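Local coordinates for protein phenylalanine ammonia-lyase (Rhodosporidium toruloides, PDB 1Y2M) that catalyses the non-oxidative deamination of L-phenylalanine and L-tyrosine to trans-cinnamate and p-coumarate, working as a homotetramer, at residues B[140-145]-B[156-161]; B[201-206]-B[219-224]; B[305-310]-B[358-363]; B[311-316]-B[331-336]; B[591-596]-B[636-641]. All blocks are in the same frame, centred on the assembly; numbering follows the deposited sequence. Where two conformers were deposited one is given.

Interaction 1. Residues B[140-145]-B[156-161]; sequences CGVLPS and LENSLP
Leu143 lays its CD2 methyl against the carbonyl oxygen of Asn158 and the CB of Ser159, with CD2 3.7 Å from Asn158 O and 3.8 Å from Ser159 CB. A chi1 of -74° sets CG of the leucine beside its backbone N, which brings CD2 to the Asn158-Ser159 junction. One residue on, the ring of Pro144 meets a second leucine more loosely, its CG standing 4.4 Å from Leu156 CD2. The facing segment owes its shape to a type I beta turn from Leu156 to Ser159, in the long loop between helices 125-138 and 162-176. Leu156 O is gripped twice there: by Ser159 N, which closes the turn, and by Ser159 OG, 2.8 Å from Leu156 O, in the carbonyl plane on a lone pair. Between the segments two acceptors, Val142 O and Asn158 O, come within 3.3 Å without bonding; Asn158 O instead takes the backbone N-H of Leu205. The amide of Asn158 has its polar partner in Tyr699 of the second subunit, whose Ser696 also bonds Leu143 N.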
# COMPACT_ATOMS: atom_id res chain seq x y z
N CYS B 140 -16.42 -25.31 0.18
CA CYS B 140 -17.20 -24.16 -0.18
C CYS B 140 -16.53 -23.21 -1.13
O CYS B 140 -17.03 -22.08 -1.32
CB CYS B 140 -17.52 -23.39 1.09
SG CYS B 140 -16.15 -22.72 2.02
N GLY B 141 -15.46 -23.67 -1.79
CA GLY B 141 -14.68 -22.82 -2.69
C GLY B 141 -15.09 -23.02 -4.12
O GLY B 141 -15.81 -23.97 -4.44
N VAL B 142 -14.57 -22.15 -4.98
CA VAL B 142 -14.95 -22.11 -6.38
C VAL B 142 -13.90 -22.78 -7.26
O VAL B 142 -12.70 -22.54 -7.17
CB VAL B 142 -15.19 -20.64 -6.81
CG1 VAL B 142 -15.28 -20.50 -8.31
CG2 VAL B 142 -16.36 -20.07 -6.07
N LEU B 143 -14.42 -23.66 -8.12
CA LEU B 143 -13.68 -24.42 -9.11
C LEU B 143 -14.53 -24.49 -10.38
O LEU B 143 -15.77 -24.35 -10.31
CB LEU B 143 -13.46 -25.82 -8.57
CG LEU B 143 -12.43 -26.01 -7.48
CD1 LEU B 143 -12.58 -27.41 -6.90
CD2 LEU B 143 -11.02 -25.74 -8.01
N PRO B 144 -13.94 -24.76 -11.57
CA PRO B 144 -14.73 -24.87 -12.77
C PRO B 144 -15.74 -26.00 -12.64
O PRO B 144 -15.42 -27.06 -12.11
CB PRO B 144 -13.71 -25.24 -13.87
CG PRO B 144 -12.42 -25.26 -13.26
CD PRO B 144 -12.50 -24.93 -11.82
N SER B 145 -16.95 -25.76 -13.11
CA SER B 145 -18.02 -26.75 -12.97
C SER B 145 -17.83 -27.92 -13.97
O SER B 145 -18.34 -29.01 -13.74
CB SER B 145 -19.43 -26.11 -13.12
OG SER B 145 -19.57 -25.52 -14.39
N LEU B 156 -7.68 -23.92 -15.28
CA LEU B 156 -7.50 -24.29 -13.86
C LEU B 156 -6.98 -23.13 -13.02
O LEU B 156 -6.49 -23.34 -11.88
CB LEU B 156 -6.62 -25.55 -13.75
CG LEU B 156 -7.35 -26.85 -14.05
CD1 LEU B 156 -6.38 -27.98 -14.02
CD2 LEU B 156 -8.45 -27.09 -12.98
N GLU B 157 -7.20 -21.90 -13.52
CA GLU B 157 -6.73 -20.70 -12.79
C GLU B 157 -7.29 -20.59 -11.40
O GLU B 157 -6.66 -19.96 -10.52
CB GLU B 157 -7.06 -19.46 -13.56
CG GLU B 157 -6.37 -19.32 -14.90
CD GLU B 157 -7.14 -19.95 -16.05
OE1 GLU B 157 -8.14 -20.67 -15.81
OE2 GLU B 157 -6.72 -19.71 -17.22
N ASN B 158 -8.47 -21.13 -11.18
CA ASN B 158 -9.09 -21.08 -9.83
C ASN B 158 -8.76 -22.25 -8.91
O ASN B 158 -9.45 -22.44 -7.91
CB ASN B 158 -10.61 -20.95 -9.96
CG ASN B 158 -11.02 -19.54 -10.30
OD1 ASN B 158 -10.31 -18.61 -9.92
ND2 ASN B 158 -12.16 -19.36 -10.98
N SER B 159 -7.74 -23.02 -9.27
CA SER B 159 -7.27 -24.12 -8.42
C SER B 159 -5.84 -23.94 -8.00
O SER B 159 -5.07 -23.25 -8.64
CB SER B 159 -7.38 -25.44 -9.16
OG SER B 159 -6.42 -25.54 -10.20
N LEU B 160 -5.52 -24.53 -6.86
CA LEU B 160 -4.18 -24.42 -6.32
C LEU B 160 -3.24 -25.24 -7.22
O LEU B 160 -3.57 -26.34 -7.71
CB LEU B 160 -4.05 -24.97 -4.91
CG LEU B 160 -4.44 -24.14 -3.71
CD1 LEU B 160 -4.35 -25.05 -2.47
CD2 LEU B 160 -3.57 -22.90 -3.59
N PRO B 161 -2.02 -24.71 -7.43
CA PRO B 161 -1.05 -25.49 -8.17
C PRO B 161 -0.83 -26.89 -7.59
O PRO B 161 -0.77 -27.06 -6.36
CB PRO B 161 0.23 -24.68 -8.04
CG PRO B 161 -0.27 -23.26 -7.86
CD PRO B 161 -1.49 -23.39 -7.06

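Interaction 2. Residues B[201-206]-B[219-224]; sequences PIVPLR and SYIAAA
Tyr220 stands on helix 215-225 and reaches across to the loop that leaves strand 200-201. Its CB meets both methyls of Val203, CG2 at 3.9 Å and CG1 slightly farther. Beyond it, a chi1 of -77° places the ring on the backbone-N side, under Pro204: CD of that proline sits 3.4 Å from the ring centroid of Tyr220 and only 6° off the normal, a CH-pi contact over the face. Pro204 CG continues the overlap outward, 3.5 Å from Tyr220 CZ. At the tip, OH bonds Gly141 N of the neighbouring loop. An alanine at this position would leave Pro204 without its aromatic floor and is likely to cost Gly141 N its hydroxyl partner. Farther along the helix, Pro201 CG packs 3.8 Å from Ala224 CB, one turn on from Tyr220, and 4.2 Å from CG1 of Ile221, the residue after the tyrosine. Prolines facing a tyrosine and aliphatic side chains hold loop to helix by dispersion and CH-pi attraction, with the one polar tip used elsewhere.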
# COMPACT_ATOMS: atom_id res chain seq x y z
N PRO B 201 -5.31 -33.83 -5.23
CA PRO B 201 -6.61 -33.22 -5.15
C PRO B 201 -6.69 -31.88 -5.86
O PRO B 201 -5.76 -31.10 -5.81
CB PRO B 201 -6.82 -33.06 -3.65
CG PRO B 201 -6.07 -34.20 -3.04
CD PRO B 201 -4.83 -34.29 -3.91
N ILE B 202 -7.84 -31.64 -6.47
CA ILE B 202 -8.12 -30.37 -7.08
C ILE B 202 -8.73 -29.50 -5.98
O ILE B 202 -9.78 -29.86 -5.40
CB ILE B 202 -9.11 -30.53 -8.27
CG1 ILE B 202 -8.46 -31.32 -9.37
CG2 ILE B 202 -9.61 -29.19 -8.77
CD1 ILE B 202 -7.22 -30.72 -9.95
N VAL B 203 -8.07 -28.40 -5.65
CA VAL B 203 -8.45 -27.61 -4.50
C VAL B 203 -8.61 -26.16 -4.96
O VAL B 203 -7.81 -25.68 -5.73
CB VAL B 203 -7.29 -27.69 -3.45
CG1 VAL B 203 -7.58 -26.86 -2.19
CG2 VAL B 203 -6.95 -29.14 -3.08
N PRO B 204 -9.66 -25.48 -4.49
CA PRO B 204 -9.80 -24.07 -4.86
C PRO B 204 -8.59 -23.22 -4.45
O PRO B 204 -8.01 -23.42 -3.40
CB PRO B 204 -11.04 -23.62 -4.05
CG PRO B 204 -11.81 -24.90 -3.84
CD PRO B 204 -10.75 -25.95 -3.62
N LEU B 205 -8.29 -22.21 -5.25
CA LEU B 205 -7.17 -21.30 -5.03
C LEU B 205 -7.46 -20.44 -3.82
O LEU B 205 -6.59 -20.13 -2.99
CB LEU B 205 -7.01 -20.36 -6.21
CG LEU B 205 -5.88 -19.34 -6.15
CD1 LEU B 205 -4.56 -20.01 -5.94
CD2 LEU B 205 -5.85 -18.55 -7.40
N ARG B 206 -8.71 -20.00 -3.75
CA ARG B 206 -9.12 -19.00 -2.76
C ARG B 206 -10.17 -19.49 -1.77
O ARG B 206 -10.96 -20.41 -2.07
CB ARG B 206 -9.63 -17.74 -3.46
CG ARG B 206 -8.67 -17.06 -4.35
CD ARG B 206 -9.25 -15.73 -4.86
NE ARG B 206 -8.33 -14.92 -5.65
CZ ARG B 206 -8.26 -14.89 -6.97
NH1 ARG B 206 -9.04 -15.66 -7.73
NH2 ARG B 206 -7.45 -14.04 -7.58
N SER B 219 -9.64 -29.24 3.84
CA SER B 219 -10.89 -30.03 3.74
C SER B 219 -11.02 -30.72 2.40
O SER B 219 -11.53 -31.81 2.33
CB SER B 219 -12.13 -29.18 4.03
OG SER B 219 -12.08 -28.80 5.42
N TYR B 220 -10.59 -30.06 1.32
CA TYR B 220 -10.60 -30.71 0.01
C TYR B 220 -9.67 -31.91 0.00
O TYR B 220 -10.02 -32.95 -0.57
CB TYR B 220 -10.30 -29.75 -1.14
CG TYR B 220 -11.48 -28.87 -1.49
CD1 TYR B 220 -12.29 -29.19 -2.54
CD2 TYR B 220 -11.78 -27.74 -0.76
CE1 TYR B 220 -13.39 -28.44 -2.82
CE2 TYR B 220 -12.88 -26.95 -1.06
CZ TYR B 220 -13.67 -27.31 -2.09
OH TYR B 220 -14.80 -26.55 -2.37
N ILE B 221 -8.50 -31.80 0.64
CA ILE B 221 -7.61 -32.95 0.73
C ILE B 221 -8.24 -34.10 1.51
O ILE B 221 -8.25 -35.26 1.06
CB ILE B 221 -6.26 -32.52 1.31
CG1 ILE B 221 -5.54 -31.68 0.28
CG2 ILE B 221 -5.41 -33.69 1.71
CD1 ILE B 221 -4.38 -30.82 0.83
N ALA B 222 -8.85 -33.79 2.64
CA ALA B 222 -9.50 -34.79 3.45
C ALA B 222 -10.68 -35.45 2.74
O ALA B 222 -10.89 -36.66 2.82
CB ALA B 222 -9.98 -34.15 4.73
N ALA B 223 -11.46 -34.65 2.03
CA ALA B 223 -12.57 -35.18 1.25
C ALA B 223 -12.11 -36.16 0.15
O ALA B 223 -12.78 -37.14 -0.13
CB ALA B 223 -13.37 -34.04 0.65
N ALA B 224 -10.98 -35.85 -0.48
CA ALA B 224 -10.43 -36.68 -1.51
C ALA B 224 -10.02 -38.06 -0.95
O ALA B 224 -10.47 -39.08 -1.50
CB ALA B 224 -9.30 -36.01 -2.21

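Interaction 3. Residues B[305-310]-B[358-363]; sequences VGHAGS and LRQDRY
His307 N donates to Asp361 OD2 over 2.8 Å, almost straight at 173°, meeting the syn side of the carboxylate. The other oxygen, OD1, takes a weak bond from His307 ND1 at 3.2 Å. A chi1 of -67° keeps the histidine ring beside its own backbone N, and ring and N-H thereby face the same carboxylate. This joins two loops of the PAL/histidase-family fold: 305-310 leaves helix 273-303 through a Schellman motif at Val305, and 358-363 carries Gln360, a cinnamate-binding residue by similarity. In the conformer given, Gln360 OE1 receives Asp361 N from above the carbonyl plane, and NE2 lies, tentatively, over the centre of the His307 ring. A leucine in place of His307 would probably leave Asp361 OD1 without its weak ring donor. Ser310 and Gln360 both touch Arg366, also assigned to cinnamate binding by similarity. A bridging water donates hydrogen bonds to Asp361 OD2 and His307 O and accepts from Ser310 OG; a second water, 2.8 Å from Ser310 OG, donates to that hydroxyl.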
# COMPACT_ATOMS: atom_id res chain seq x y z
N VAL B 305 33.07 -2.38 -17.11
CA VAL B 305 34.49 -2.23 -16.74
C VAL B 305 34.59 -1.44 -15.43
O VAL B 305 35.37 -0.49 -15.27
CB VAL B 305 35.35 -1.68 -17.89
CG1 VAL B 305 36.80 -1.61 -17.51
CG2 VAL B 305 35.30 -2.66 -19.04
N GLY B 306 33.78 -1.88 -14.47
CA GLY B 306 33.69 -1.23 -13.19
C GLY B 306 34.66 -1.77 -12.17
O GLY B 306 35.55 -2.55 -12.50
N HIS B 307 34.45 -1.34 -10.93
CA HIS B 307 35.44 -1.59 -9.88
C HIS B 307 35.10 -2.80 -9.02
O HIS B 307 34.12 -2.82 -8.26
CB HIS B 307 35.55 -0.38 -8.98
CG HIS B 307 36.13 0.82 -9.66
ND1 HIS B 307 35.35 1.82 -10.20
CD2 HIS B 307 37.41 1.19 -9.85
CE1 HIS B 307 36.13 2.75 -10.71
NE2 HIS B 307 37.39 2.39 -10.53
N ALA B 308 35.99 -3.78 -9.04
CA ALA B 308 35.84 -4.90 -8.12
C ALA B 308 36.12 -4.44 -6.67
O ALA B 308 35.78 -5.14 -5.71
CB ALA B 308 36.75 -6.00 -8.52
N GLY B 309 36.79 -3.30 -6.52
CA GLY B 309 37.18 -2.75 -5.21
C GLY B 309 36.00 -2.53 -4.27
O GLY B 309 36.16 -2.53 -3.07
N SER B 310 34.80 -2.32 -4.83
CA SER B 310 33.59 -2.12 -3.99
C SER B 310 33.37 -3.28 -3.03
O SER B 310 32.69 -3.12 -2.02
CB SER B 310 32.34 -1.95 -4.85
OG SER B 310 32.43 -0.82 -5.64
N LEU B 358 33.62 11.35 -13.65
CA LEU B 358 33.03 10.32 -12.78
C LEU B 358 33.94 9.08 -12.77
O LEU B 358 33.92 8.26 -13.70
CB LEU B 358 31.59 9.96 -13.21
CG LEU B 358 30.80 9.08 -12.21
CD1 LEU B 358 29.47 9.71 -11.79
CD2 LEU B 358 30.57 7.66 -12.76
N ARG B 359 34.73 8.98 -11.70
CA ARG B 359 35.74 7.94 -11.55
C ARG B 359 35.24 6.76 -10.73
O ARG B 359 35.82 5.68 -10.81
CB ARG B 359 36.98 8.53 -10.88
CG ARG B 359 37.47 9.80 -11.59
CD ARG B 359 38.47 10.60 -10.79
NE ARG B 359 38.74 11.87 -11.47
CZ ARG B 359 39.52 12.84 -10.99
NH1 ARG B 359 40.13 12.69 -9.82
NH2 ARG B 359 39.71 13.95 -11.68
N GLN B 360 34.18 6.93 -9.97
CA GLN B 360 33.71 5.82 -9.18
C GLN B 360 32.36 5.33 -9.63
O GLN B 360 31.54 6.07 -10.19
CB GLN B 360 33.74 6.16 -7.69
CG GLN B 360 33.90 4.94 -6.78
CD GLN B 360 34.73 3.83 -7.40
OE1 GLN B 360 34.16 2.77 -7.76
NE2 GLN B 360 36.09 4.07 -7.57
N ASP B 361 32.13 4.05 -9.36
CA ASP B 361 30.90 3.39 -9.81
C ASP B 361 29.71 4.02 -9.13
O ASP B 361 29.80 4.48 -8.02
CB ASP B 361 30.94 1.88 -9.50
CG ASP B 361 31.88 1.12 -10.41
OD1 ASP B 361 32.40 1.71 -11.40
OD2 ASP B 361 32.10 -0.07 -10.13
N ARG B 362 28.56 3.97 -9.78
CA ARG B 362 27.37 4.49 -9.17
C ARG B 362 26.79 3.48 -8.17
O ARG B 362 27.29 2.37 -8.03
CB ARG B 362 26.37 4.86 -10.26
CG ARG B 362 26.90 5.98 -11.18
CD ARG B 362 25.89 6.21 -12.28
NE ARG B 362 26.34 7.22 -13.24
CZ ARG B 362 27.01 6.94 -14.35
NH1 ARG B 362 27.35 5.69 -14.66
NH2 ARG B 362 27.36 7.93 -15.17
N TYR B 363 25.71 3.86 -7.52
CA TYR B 363 25.28 3.10 -6.36
C TYR B 363 24.75 1.71 -6.69
O TYR B 363 24.88 0.79 -5.81
CB TYR B 363 24.24 3.88 -5.55
CG TYR B 363 24.74 5.04 -4.72
CD1 TYR B 363 26.01 5.59 -4.87
CD2 TYR B 363 23.83 5.68 -3.86
CE1 TYR B 363 26.40 6.73 -4.09
CE2 TYR B 363 24.19 6.75 -3.15
CZ TYR B 363 25.45 7.27 -3.23
OH TYR B 363 25.68 8.40 -2.46
O HOH W 1 31.60 -1.73 -8.10
O HOH W 2 34.41 1.10 -5.61

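Interaction 4. Residues B[311-316]-B[331-336]; sequences FHPFLH and NIRKLL
Phe311 and Arg333 carry the main polar bond here, which joins the turn leading into the short helix 314-318 to the last turns of helix 323-336, a helix-to-loop junction in this mostly helical lyase. Arg333 NH1 donates to Phe311 O over 2.8 Å; the bond runs nearly along the C=O axis (171°), and the oxygen lies in the guanidinium plane. To get there the arginine leaves its backbone with CG anti to N (chi1 -177°) and then bends at chi3 (64°), which turns its head back to the loop. A second polar feature stays on the loop side: His312 ND1 accepts from Phe314 N, a capping bond ahead of the turn that leads into the helix. The apolar contacts centre on the Phe311 ring. Ile332 CG2 sits over its centre, 3.4 Å from the centroid, a CH-pi contact, while Leu336 CD1 approaches obliquely at 3.8 Å from Phe311 CD2. Ser368 and Pro369 of helix 368-391 also touch this phenylalanine. The side chains of Pro313 and Arg333 cross at about a right angle, and Pro313 CG lies over one guanidinium face, 3.9 Å from Arg333 CZ.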
# COMPACT_ATOMS: atom_id res chain seq x y z
N PHE B 311 33.93 -4.45 -3.35
CA PHE B 311 33.63 -5.69 -2.63
C PHE B 311 34.78 -6.16 -1.76
O PHE B 311 34.77 -7.25 -1.28
CB PHE B 311 33.22 -6.75 -3.65
CG PHE B 311 32.21 -6.23 -4.61
CD1 PHE B 311 30.90 -6.08 -4.20
CD2 PHE B 311 32.55 -5.82 -5.87
CE1 PHE B 311 29.99 -5.54 -5.01
CE2 PHE B 311 31.62 -5.21 -6.69
CZ PHE B 311 30.34 -5.10 -6.27
N HIS B 312 35.80 -5.32 -1.60
CA HIS B 312 36.97 -5.61 -0.80
C HIS B 312 36.59 -5.84 0.66
O HIS B 312 35.73 -5.13 1.17
CB HIS B 312 37.93 -4.43 -0.90
CG HIS B 312 39.30 -4.75 -0.41
ND1 HIS B 312 39.61 -4.77 0.94
CD2 HIS B 312 40.44 -5.02 -1.07
CE1 HIS B 312 40.90 -5.06 1.07
NE2 HIS B 312 41.42 -5.22 -0.14
N PRO B 313 37.21 -6.84 1.33
CA PRO B 313 36.87 -7.07 2.75
C PRO B 313 36.98 -5.87 3.67
O PRO B 313 36.28 -5.82 4.70
CB PRO B 313 37.90 -8.09 3.22
CG PRO B 313 38.48 -8.69 1.99
CD PRO B 313 38.20 -7.82 0.84
N PHE B 314 37.88 -4.93 3.40
CA PHE B 314 38.01 -3.79 4.29
C PHE B 314 36.67 -3.03 4.40
O PHE B 314 36.32 -2.52 5.46
CB PHE B 314 39.10 -2.84 3.82
CG PHE B 314 39.34 -1.73 4.75
CD1 PHE B 314 40.00 -1.94 5.97
CD2 PHE B 314 38.83 -0.51 4.47
CE1 PHE B 314 40.21 -0.86 6.87
CE2 PHE B 314 39.02 0.55 5.36
CZ PHE B 314 39.66 0.39 6.54
N LEU B 315 35.95 -2.99 3.30
CA LEU B 315 34.72 -2.21 3.17
C LEU B 315 33.52 -2.87 3.79
O LEU B 315 32.43 -2.30 3.78
CB LEU B 315 34.42 -1.86 1.72
CG LEU B 315 35.34 -0.81 1.08
CD1 LEU B 315 35.07 -0.71 -0.42
CD2 LEU B 315 35.11 0.55 1.71
N HIS B 316 33.69 -4.11 4.25
CA HIS B 316 32.58 -4.86 4.82
C HIS B 316 32.99 -5.52 6.14
O HIS B 316 32.65 -5.02 7.24
CB HIS B 316 32.08 -5.86 3.79
CG HIS B 316 31.81 -5.22 2.47
ND1 HIS B 316 30.65 -4.52 2.20
CD2 HIS B 316 32.61 -5.07 1.40
CE1 HIS B 316 30.73 -4.02 0.97
NE2 HIS B 316 31.92 -4.32 0.47
N ASN B 331 30.59 -13.07 -1.88
CA ASN B 331 30.11 -13.80 -3.08
C ASN B 331 30.50 -13.04 -4.34
O ASN B 331 31.08 -13.63 -5.25
CB ASN B 331 28.59 -13.97 -3.06
CG ASN B 331 28.10 -14.98 -2.03
OD1 ASN B 331 28.86 -15.85 -1.59
ND2 ASN B 331 26.77 -14.92 -1.71
N ILE B 332 30.26 -11.74 -4.36
CA ILE B 332 30.57 -10.95 -5.55
C ILE B 332 32.10 -10.84 -5.73
O ILE B 332 32.61 -10.94 -6.85
CB ILE B 332 29.88 -9.58 -5.53
CG1 ILE B 332 28.36 -9.76 -5.51
CG2 ILE B 332 30.32 -8.72 -6.69
CD1 ILE B 332 27.65 -8.49 -5.15
N ARG B 333 32.84 -10.67 -4.64
CA ARG B 333 34.28 -10.68 -4.71
C ARG B 333 34.81 -11.99 -5.36
O ARG B 333 35.65 -11.95 -6.25
CB ARG B 333 34.86 -10.52 -3.27
CG ARG B 333 36.40 -10.45 -3.21
CD ARG B 333 36.92 -9.99 -1.86
NE ARG B 333 36.60 -10.93 -0.76
CZ ARG B 333 35.69 -10.73 0.20
NH1 ARG B 333 34.90 -9.62 0.24
NH2 ARG B 333 35.53 -11.65 1.14
N LYS B 334 34.27 -13.11 -4.91
CA LYS B 334 34.64 -14.44 -5.43
C LYS B 334 34.39 -14.51 -6.93
O LYS B 334 35.26 -14.91 -7.70
CB LYS B 334 33.88 -15.53 -4.69
CG LYS B 334 34.08 -16.91 -5.32
CD LYS B 334 34.40 -18.00 -4.32
CE LYS B 334 33.31 -18.27 -3.36
NZ LYS B 334 33.63 -19.50 -2.55
N LEU B 335 33.21 -14.06 -7.34
CA LEU B 335 32.84 -14.10 -8.75
C LEU B 335 33.74 -13.23 -9.61
O LEU B 335 33.97 -13.59 -10.75
CB LEU B 335 31.40 -13.68 -8.95
CG LEU B 335 30.33 -14.59 -8.33
CD1 LEU B 335 29.01 -13.95 -8.52
CD2 LEU B 335 30.36 -16.00 -8.96
N LEU B 336 34.20 -12.07 -9.10
CA LEU B 336 35.03 -11.16 -9.89
C LEU B 336 36.52 -11.52 -9.95
O LEU B 336 37.25 -10.96 -10.78
CB LEU B 336 34.87 -9.69 -9.42
CG LEU B 336 33.45 -9.15 -9.67
CD1 LEU B 336 33.24 -7.80 -9.00
CD2 LEU B 336 33.19 -9.08 -11.18

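Interaction 5. Residues B[591-596]-B[636-641]; sequences YDLVPR and LTRQVR
Leu593, which follows the N-cap residue Asp592 in the first turn of helix 593-611, drives its two methyls in different directions against helix 619-646. Because CG of Leu593 stands anti to the backbone N (chi1 179°), the side chain reaches straight across and meets Thr637 tip to tip, CD1 lying 3.6 Å from Thr637 CG2. The hydroxyl of that threonine is occupied by Ala633 O of its own helix. CD2 of Leu593 touches two arginines, 4.0 Å from Arg638 CG and 3.9 Å from Arg641 NH1; the side chains of Leu593 and Arg641 slide past each other in opposite directions. Next in sequence, Val594 touches the head of Arg638, its CG2 3.7 Å from Arg638 NH2. The long arginine chains thus provide much of the surface that the leucine packs on, beside solvent. A leucine here lies against a threonine methyl and two arginine side chains, at a surface helix-helix contact of the mainly helical fold, away from the annotated sites.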
# COMPACT_ATOMS: atom_id res chain seq x y z
N TYR B 591 26.66 7.20 -32.33
CA TYR B 591 26.95 7.54 -33.70
C TYR B 591 27.13 6.30 -34.53
O TYR B 591 27.68 5.29 -34.05
CB TYR B 591 28.28 8.31 -33.81
CG TYR B 591 28.32 9.77 -33.40
CD1 TYR B 591 29.06 10.66 -34.16
CD2 TYR B 591 27.69 10.24 -32.27
CE1 TYR B 591 29.15 11.98 -33.83
CE2 TYR B 591 27.79 11.60 -31.92
CZ TYR B 591 28.52 12.44 -32.72
OH TYR B 591 28.67 13.78 -32.47
N ASP B 592 26.72 6.40 -35.79
CA ASP B 592 27.01 5.39 -36.76
C ASP B 592 28.54 5.34 -37.00
O ASP B 592 29.28 6.30 -36.71
CB ASP B 592 26.25 5.67 -38.02
CG ASP B 592 24.77 5.21 -37.95
OD1 ASP B 592 24.31 4.72 -36.90
OD2 ASP B 592 24.07 5.36 -38.97
N LEU B 593 29.01 4.20 -37.50
CA LEU B 593 30.43 3.89 -37.50
C LEU B 593 31.27 4.90 -38.26
O LEU B 593 32.25 5.42 -37.74
CB LEU B 593 30.64 2.49 -38.04
CG LEU B 593 32.09 2.03 -38.12
CD1 LEU B 593 32.65 1.86 -36.75
CD2 LEU B 593 32.24 0.72 -38.92
N VAL B 594 30.85 5.22 -39.47
CA VAL B 594 31.64 6.11 -40.30
C VAL B 594 31.73 7.52 -39.69
O VAL B 594 32.84 8.02 -39.47
CB VAL B 594 31.12 6.13 -41.73
CG1 VAL B 594 31.82 7.23 -42.58
CG2 VAL B 594 31.36 4.74 -42.35
N PRO B 595 30.58 8.17 -39.42
CA PRO B 595 30.77 9.50 -38.80
C PRO B 595 31.44 9.48 -37.42
O PRO B 595 32.09 10.47 -37.07
CB PRO B 595 29.34 10.07 -38.71
CG PRO B 595 28.45 8.87 -38.70
CD PRO B 595 29.16 7.89 -39.67
N ARG B 596 31.28 8.41 -36.66
CA ARG B 596 31.93 8.28 -35.37
C ARG B 596 33.43 8.44 -35.49
O ARG B 596 34.06 9.16 -34.73
CB ARG B 596 31.63 6.92 -34.75
CG ARG B 596 32.08 6.88 -33.30
CD ARG B 596 31.71 5.61 -32.61
NE ARG B 596 31.94 5.69 -31.16
CZ ARG B 596 31.78 4.65 -30.36
NH1 ARG B 596 31.38 3.50 -30.86
NH2 ARG B 596 32.00 4.77 -29.08
N LEU B 636 39.10 -1.64 -39.46
CA LEU B 636 39.43 -2.55 -38.38
C LEU B 636 38.17 -2.98 -37.58
O LEU B 636 38.01 -4.13 -37.21
CB LEU B 636 40.45 -1.91 -37.46
CG LEU B 636 40.97 -2.70 -36.25
CD1 LEU B 636 41.51 -4.08 -36.67
CD2 LEU B 636 42.07 -1.92 -35.57
N THR B 637 37.28 -2.03 -37.31
CA THR B 637 36.04 -2.34 -36.62
C THR B 637 35.26 -3.41 -37.38
O THR B 637 34.80 -4.38 -36.80
CB THR B 637 35.17 -1.07 -36.47
OG1 THR B 637 35.86 -0.13 -35.66
CG2 THR B 637 33.86 -1.41 -35.81
N ARG B 638 35.14 -3.22 -38.69
CA ARG B 638 34.36 -4.17 -39.48
C ARG B 638 35.01 -5.56 -39.41
O ARG B 638 34.32 -6.58 -39.28
CB ARG B 638 34.23 -3.68 -40.92
CG ARG B 638 33.35 -2.46 -41.03
CD ARG B 638 32.96 -2.15 -42.45
NE ARG B 638 32.13 -0.93 -42.57
CZ ARG B 638 32.43 0.12 -43.33
NH1 ARG B 638 33.53 0.14 -44.08
NH2 ARG B 638 31.59 1.14 -43.35
N GLN B 639 36.35 -5.59 -39.44
CA GLN B 639 37.05 -6.89 -39.44
C GLN B 639 36.94 -7.61 -38.10
O GLN B 639 36.66 -8.81 -38.05
CB GLN B 639 38.48 -6.81 -39.97
CG GLN B 639 39.57 -6.20 -39.17
CD GLN B 639 40.94 -6.16 -39.98
OE1 GLN B 639 40.96 -5.88 -41.19
NE2 GLN B 639 42.04 -6.45 -39.30
N VAL B 640 37.03 -6.85 -37.02
CA VAL B 640 36.88 -7.43 -35.69
C VAL B 640 35.45 -7.95 -35.46
O VAL B 640 35.25 -9.04 -34.91
CB VAL B 640 37.26 -6.42 -34.60
CG1 VAL B 640 36.97 -6.94 -33.23
CG2 VAL B 640 38.75 -6.06 -34.73
N ARG B 641 34.47 -7.19 -35.92
CA ARG B 641 33.11 -7.66 -35.87
C ARG B 641 32.94 -8.95 -36.69
O ARG B 641 32.35 -9.92 -36.21
CB ARG B 641 32.17 -6.64 -36.43
CG ARG B 641 31.99 -5.52 -35.47
CD ARG B 641 31.31 -4.35 -36.20
NE ARG B 641 30.88 -3.26 -35.32
CZ ARG B 641 30.31 -2.15 -35.79
NH1 ARG B 641 30.11 -1.99 -37.08
NH2 ARG B 641 29.88 -1.24 -34.95

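How the interactions relate
Interactions 1 and 2 share one neighbourhood: their centres are 9 Å apart, and a probable hydrogen bond from Leu160 N to Val203 O (2.8 Å) joins them. Interaction 2 is the buried member, carried by apolar and CH-pi contacts, whereas interaction 1 is only partly buried and abuts the second subunit. Across the chain's centre, interaction 4 nests inside the loop closed by interaction 3; both touch the third subunit, and a probable hydrogen bond from His316 NE2 to Ser310 O links them. Interaction 3, near the predicted substrate site, is polar and bridged by waters, while interaction 4 mixes one arginine bond with aromatic packing. Interaction 5 stands apart on the surface, nearest atoms about 13 Å from interaction 3.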